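Local coordinates for b11L5F_LGL (Synthetic construct, PDB 6CZG), which is a computationally designed beta barrel that probably binds a small fluorogenic ligand in its interior, at residues 17-20 against 26-29; 10-15 against 39-44. One frame throughout, in Å; residues are numbered along the deposited sequence.

Contact 1 of 2, residues 17-20 against 26-29; sequences VTMT and TSQG
Val17 and Met19 pair with Gly29 and Ser27 across two antiparallel strands, whose axes come within 4.6 Å and run at 163° to each other. Each of these pairs exchanges two backbone hydrogen bonds. Val17 N reaches Gly29 O at 2.9 Å along an almost straight N-H...O line, though the donor stands well above the carbonyl plane, whereas the return bond from Gly29 N meets Val17 O in the carbonyl plane but is more bent at the hydrogen. Met19 and Ser27 exchange a second pair, again one straight and one bent, but here both donors are tilted about 30° from the carbonyl planes. Between them sits the non-hydrogen-bonded pair Thr18 and Gln28, where Gln28 CA lies 3.1 Å from Val17 O in a CA-H...O contact. These are the paired ends of a beta hairpin, the first two strands of the eight-stranded barrel, and Thr18 and Thr20 are bonded through their backbones to Thr110 and Thr108 of strand 106-114, which closes the barrel. On the face of Val17 and Met19, Ser27 OG, set between its own backbone N and carbonyl carbon (chi1 69°), comes 3.5 Å from Met19 CB. Beyond CG the Met19 chain bends away from Ser27, and both Met19 and Val17 touch Met31 further along the partner strand. Thr20 and Thr26 stand side by side on the other face, with Thr26 CG2 3.8 Å from Thr20 OG1.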
loop_
_atom_site.group_PDB
_atom_site.type_symbol
_atom_site.label_atom_id
_atom_site.label_comp_id
_atom_site.label_asym_id
_atom_site.label_seq_id
_atom_site.Cartn_x
_atom_site.Cartn_y
_atom_site.Cartn_z
ATOM N N VAL A 17 1.286 1.334 8.252
ATOM C CA VAL A 17 0.043 1.482 7.504
ATOM C C VAL A 17 -1.128 1.172 8.425
ATOM O O VAL A 17 -1.124 0.148 9.124
ATOM C CB VAL A 17 0.021 0.564 6.271
ATOM C CG1 VAL A 17 -1.318 0.662 5.554
ATOM C CG2 VAL A 17 1.175 0.896 5.342
ATOM N N THR A 18 -2.132 2.050 8.417
ATOM C CA THR A 18 -3.374 1.840 9.152
ATOM C C THR A 18 -4.539 1.882 8.171
ATOM O O THR A 18 -4.667 2.836 7.396
ATOM C CB THR A 18 -3.558 2.889 10.250
ATOM O OG1 THR A 18 -2.387 2.927 11.076
ATOM C CG2 THR A 18 -4.764 2.554 11.114
ATOM N N MET A 19 -5.381 0.848 8.205
ATOM C CA MET A 19 -6.450 0.665 7.234
ATOM C C MET A 19 -7.815 0.571 7.903
ATOM O O MET A 19 -7.948 0.077 9.026
ATOM C CB MET A 19 -6.221 -0.596 6.396
ATOM C CG MET A 19 -4.985 -0.546 5.518
ATOM S SD MET A 19 -5.274 0.373 3.997
ATOM C CE MET A 19 -3.863 -0.127 3.017
ATOM N N THR A 20 -8.829 1.040 7.174
ATOM C CA THR A 20 -10.226 0.995 7.585
ATOM C C THR A 20 -11.089 0.651 6.382
ATOM O O THR A 20 -10.892 1.204 5.296
ATOM C CB THR A 20 -10.682 2.327 8.189
ATOM O OG1 THR A 20 -9.696 2.812 9.111
ATOM C CG2 THR A 20 -12.026 2.150 8.903
ATOM N N THR A 26 -10.751 -2.150 11.282
ATOM C CA THR A 26 -9.435 -1.568 11.068
ATOM C C THR A 26 -8.367 -2.655 11.085
ATOM O O THR A 26 -8.598 -3.791 11.507
ATOM C CB THR A 26 -9.113 -0.508 12.132
ATOM O OG1 THR A 26 -9.058 -1.123 13.425
ATOM C CG2 THR A 26 -10.171 0.586 12.137
ATOM N N SER A 27 -7.183 -2.280 10.610
ATOM C CA SER A 27 -6.019 -3.153 10.639
ATOM C C SER A 27 -4.776 -2.279 10.565
ATOM O O SER A 27 -4.851 -1.086 10.263
ATOM C CB SER A 27 -6.053 -4.178 9.501
ATOM O OG SER A 27 -5.864 -3.553 8.243
ATOM N N GLN A 28 -3.631 -2.877 10.874
ATOM C CA GLN A 28 -2.377 -2.144 10.834
ATOM C C GLN A 28 -1.256 -3.091 10.437
ATOM O O GLN A 28 -1.363 -4.310 10.583
ATOM C CB GLN A 28 -2.070 -1.471 12.179
ATOM C CG GLN A 28 -1.918 -2.434 13.347
ATOM C CD GLN A 28 -3.250 -2.820 13.963
ATOM O OE1 GLN A 28 -4.148 -1.989 14.099
ATOM N NE2 GLN A 28 -3.384 -4.086 14.344
ATOM N N GLY A 29 -0.176 -2.507 9.936
ATOM C CA GLY A 29 0.963 -3.303 9.532
ATOM C C GLY A 29 2.038 -2.438 8.922
ATOM O O GLY A 29 2.138 -1.246 9.215
#

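Contact 2 of 2, residues 10-15 against 39-44; sequences LLPGTW and YTLDVK
Where the short helix 6-10 gives way to the first strand of the barrel, Leu11 and Pro12 meet Leu41 of strand 40-48, a strand that is not their neighbour in the sheet. No hydrogen bond joins the two segments, and the contact is wholly apolar. Leu41 carries its half of it through both methyls. CD2 touches the proline ring, 3.6 Å from Pro12 CG and 4.0 Å from Pro12 CD, with the two side chains crossing at about a right angle. The other methyl, CD1, approaches Leu11 CB at 4.2 Å, so the branched end of Leu41 spans two consecutive residues of the turn. Its CG is anti to the carbonyl carbon (chi1 -59°), which carries the fork away from its own backbone C=O and toward the turn. The turn itself is tied back to the strand it leads into: Trp15 NE1 donates to Leu11 O at 2.8 Å, with an N-H...O angle of 168°. That oxygen lies only 6° out of the indole plane, so the bond helps fix the rotation of the ring as well as the carbonyl of Leu11. Phe95 meets the same indole edge-to-face. Strand 26-37 lies between the two segments in the sheet and packs on the turn, with Phe33 against Leu11 and Pro35 against Pro12. From strand 68-75, Met69 packs on both Leu11 and Leu41, while Val61 of strand 54-65 flanks Leu41.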
loop_
_atom_site.group_PDB
_atom_site.type_symbol
_atom_site.label_atom_id
_atom_site.label_comp_id
_atom_site.label_asym_id
_atom_site.label_seq_id
_atom_site.Cartn_x
_atom_site.Cartn_y
_atom_site.Cartn_z
ATOM N N LEU A 10 9.718 9.319 -3.484
ATOM C CA LEU A 10 9.604 9.420 -2.033
ATOM C C LEU A 10 9.134 8.135 -1.361
ATOM O O LEU A 10 9.231 8.029 -0.134
ATOM C CB LEU A 10 8.651 10.561 -1.659
ATOM C CG LEU A 10 9.131 11.967 -2.022
ATOM C CD1 LEU A 10 8.134 13.012 -1.547
ATOM C CD2 LEU A 10 10.511 12.228 -1.437
ATOM N N LEU A 11 8.638 7.161 -2.121
ATOM C CA LEU A 11 8.069 5.939 -1.556
ATOM C C LEU A 11 9.056 4.901 -1.010
ATOM O O LEU A 11 8.697 4.202 -0.052
ATOM C CB LEU A 11 7.174 5.264 -2.598
ATOM C CG LEU A 11 5.699 5.669 -2.535
ATOM C CD1 LEU A 11 4.896 4.969 -3.620
ATOM C CD2 LEU A 11 5.121 5.379 -1.156
ATOM N N PRO A 12 10.261 4.727 -1.567
ATOM C CA PRO A 12 11.126 3.632 -1.099
ATOM C C PRO A 12 11.344 3.651 0.408
ATOM O O PRO A 12 11.611 4.697 1.004
ATOM C CB PRO A 12 12.436 3.873 -1.855
ATOM C CG PRO A 12 12.020 4.534 -3.098
ATOM C CD PRO A 12 10.879 5.427 -2.712
ATOM N N GLY A 13 11.230 2.473 1.028
ATOM C CA GLY A 13 11.418 2.335 2.455
ATOM C C GLY A 13 10.221 1.676 3.107
ATOM O O GLY A 13 9.397 1.038 2.443
ATOM N N THR A 14 10.126 1.835 4.426
ATOM C CA THR A 14 9.112 1.174 5.237
ATOM C C THR A 14 8.102 2.186 5.765
ATOM O O THR A 14 8.473 3.279 6.212
ATOM C CB THR A 14 9.763 0.419 6.402
ATOM O OG1 THR A 14 10.542 -0.669 5.888
ATOM C CG2 THR A 14 8.712 -0.131 7.357
ATOM N N TRP A 15 6.824 1.808 5.726
ATOM C CA TRP A 15 5.730 2.663 6.166
ATOM C C TRP A 15 4.826 1.895 7.119
ATOM O O TRP A 15 4.458 0.748 6.842
ATOM C CB TRP A 15 4.914 3.172 4.971
ATOM C CG TRP A 15 5.724 3.920 3.960
ATOM C CD1 TRP A 15 6.553 3.386 3.017
ATOM C CD2 TRP A 15 5.780 5.339 3.785
ATOM N NE1 TRP A 15 7.124 4.387 2.269
ATOM C CE2 TRP A 15 6.666 5.596 2.720
ATOM C CE3 TRP A 15 5.166 6.420 4.427
ATOM C CZ2 TRP A 15 6.954 6.886 2.284
ATOM C CZ3 TRP A 15 5.455 7.702 3.992
ATOM C CH2 TRP A 15 6.342 7.923 2.931
ATOM N N TYR A 39 9.446 4.007 -13.271
ATOM C CA TYR A 39 8.006 4.192 -13.260
ATOM C C TYR A 39 7.290 3.326 -12.233
ATOM O O TYR A 39 6.112 3.580 -11.958
ATOM C CB TYR A 39 7.421 3.884 -14.650
ATOM C CG TYR A 39 8.258 4.393 -15.803
ATOM C CD1 TYR A 39 8.075 5.671 -16.315
ATOM C CD2 TYR A 39 9.236 3.591 -16.380
ATOM C CE1 TYR A 39 8.842 6.135 -17.369
ATOM C CE2 TYR A 39 10.007 4.047 -17.432
ATOM C CZ TYR A 39 9.806 5.320 -17.922
ATOM O OH TYR A 39 10.570 5.779 -18.970
ATOM N N THR A 40 7.954 2.319 -11.661
ATOM C CA THR A 40 7.288 1.357 -10.794
ATOM C C THR A 40 8.174 0.990 -9.614
ATOM O O THR A 40 9.403 1.065 -9.686
ATOM C CB THR A 40 6.916 0.066 -11.543
ATOM O OG1 THR A 40 8.085 -0.484 -12.162
ATOM C CG2 THR A 40 5.858 0.331 -12.598
ATOM N N LEU A 41 7.527 0.577 -8.526
ATOM C CA LEU A 41 8.196 0.016 -7.363
ATOM C C LEU A 41 7.488 -1.268 -6.962
ATOM O O LEU A 41 6.299 -1.446 -7.233
ATOM C CB LEU A 41 8.201 0.989 -6.175
ATOM C CG LEU A 41 8.857 2.354 -6.370
ATOM C CD1 LEU A 41 7.799 3.435 -6.331
ATOM C CD2 LEU A 41 9.903 2.598 -5.299
ATOM N N ASP A 42 8.227 -2.175 -6.333
ATOM C CA ASP A 42 7.626 -3.358 -5.739
ATOM C C ASP A 42 7.170 -3.039 -4.323
ATOM O O ASP A 42 7.882 -2.371 -3.566
ATOM C CB ASP A 42 8.612 -4.528 -5.726
ATOM C CG ASP A 42 8.899 -5.062 -7.113
ATOM O OD1 ASP A 42 7.969 -5.080 -7.947
ATOM O OD2 ASP A 42 10.052 -5.468 -7.369
ATOM N N VAL A 43 5.978 -3.511 -3.966
ATOM C CA VAL A 43 5.405 -3.267 -2.648
ATOM C C VAL A 43 5.192 -4.602 -1.950
ATOM O O VAL A 43 4.684 -5.556 -2.554
ATOM C CB VAL A 43 4.091 -2.462 -2.729
ATOM C CG1 VAL A 43 3.075 -3.154 -3.625
ATOM C CG2 VAL A 43 3.514 -2.244 -1.337
ATOM N N LYS A 44 5.608 -4.674 -0.688
ATOM C CA LYS A 44 5.373 -5.827 0.170
ATOM C C LYS A 44 4.603 -5.362 1.396
ATOM O O LYS A 44 5.072 -4.487 2.132
ATOM C CB LYS A 44 6.689 -6.492 0.575
ATOM C CG LYS A 44 7.359 -7.265 -0.548
ATOM C CD LYS A 44 8.336 -8.290 -0.001
ATOM C CE LYS A 44 9.377 -8.672 -1.041
ATOM N NZ LYS A 44 9.463 -7.670 -2.138
#

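How the contacts relate
The centres of contacts 1 and 2 lie about 17 Å apart, on opposite sides of the chain's centre, yet both draw on strand 13-20. Residues 10-15 of contact 2 enter that strand and residues 17-20 of contact 1 finish it. The chain then turns into 26-29, runs along strand 26-37 and reaches 39-44, so both segments of contact 1 fall between those of contact 2. Strand 26-37 is the sheet neighbour of both 13-20 and 40-48. Contact 1 pairs adjacent strands through their backbones; contact 2 reaches past the middle strand with side chains alone, adding apolar packing at the end of the barrel where helix 6-10 leads into the first strand.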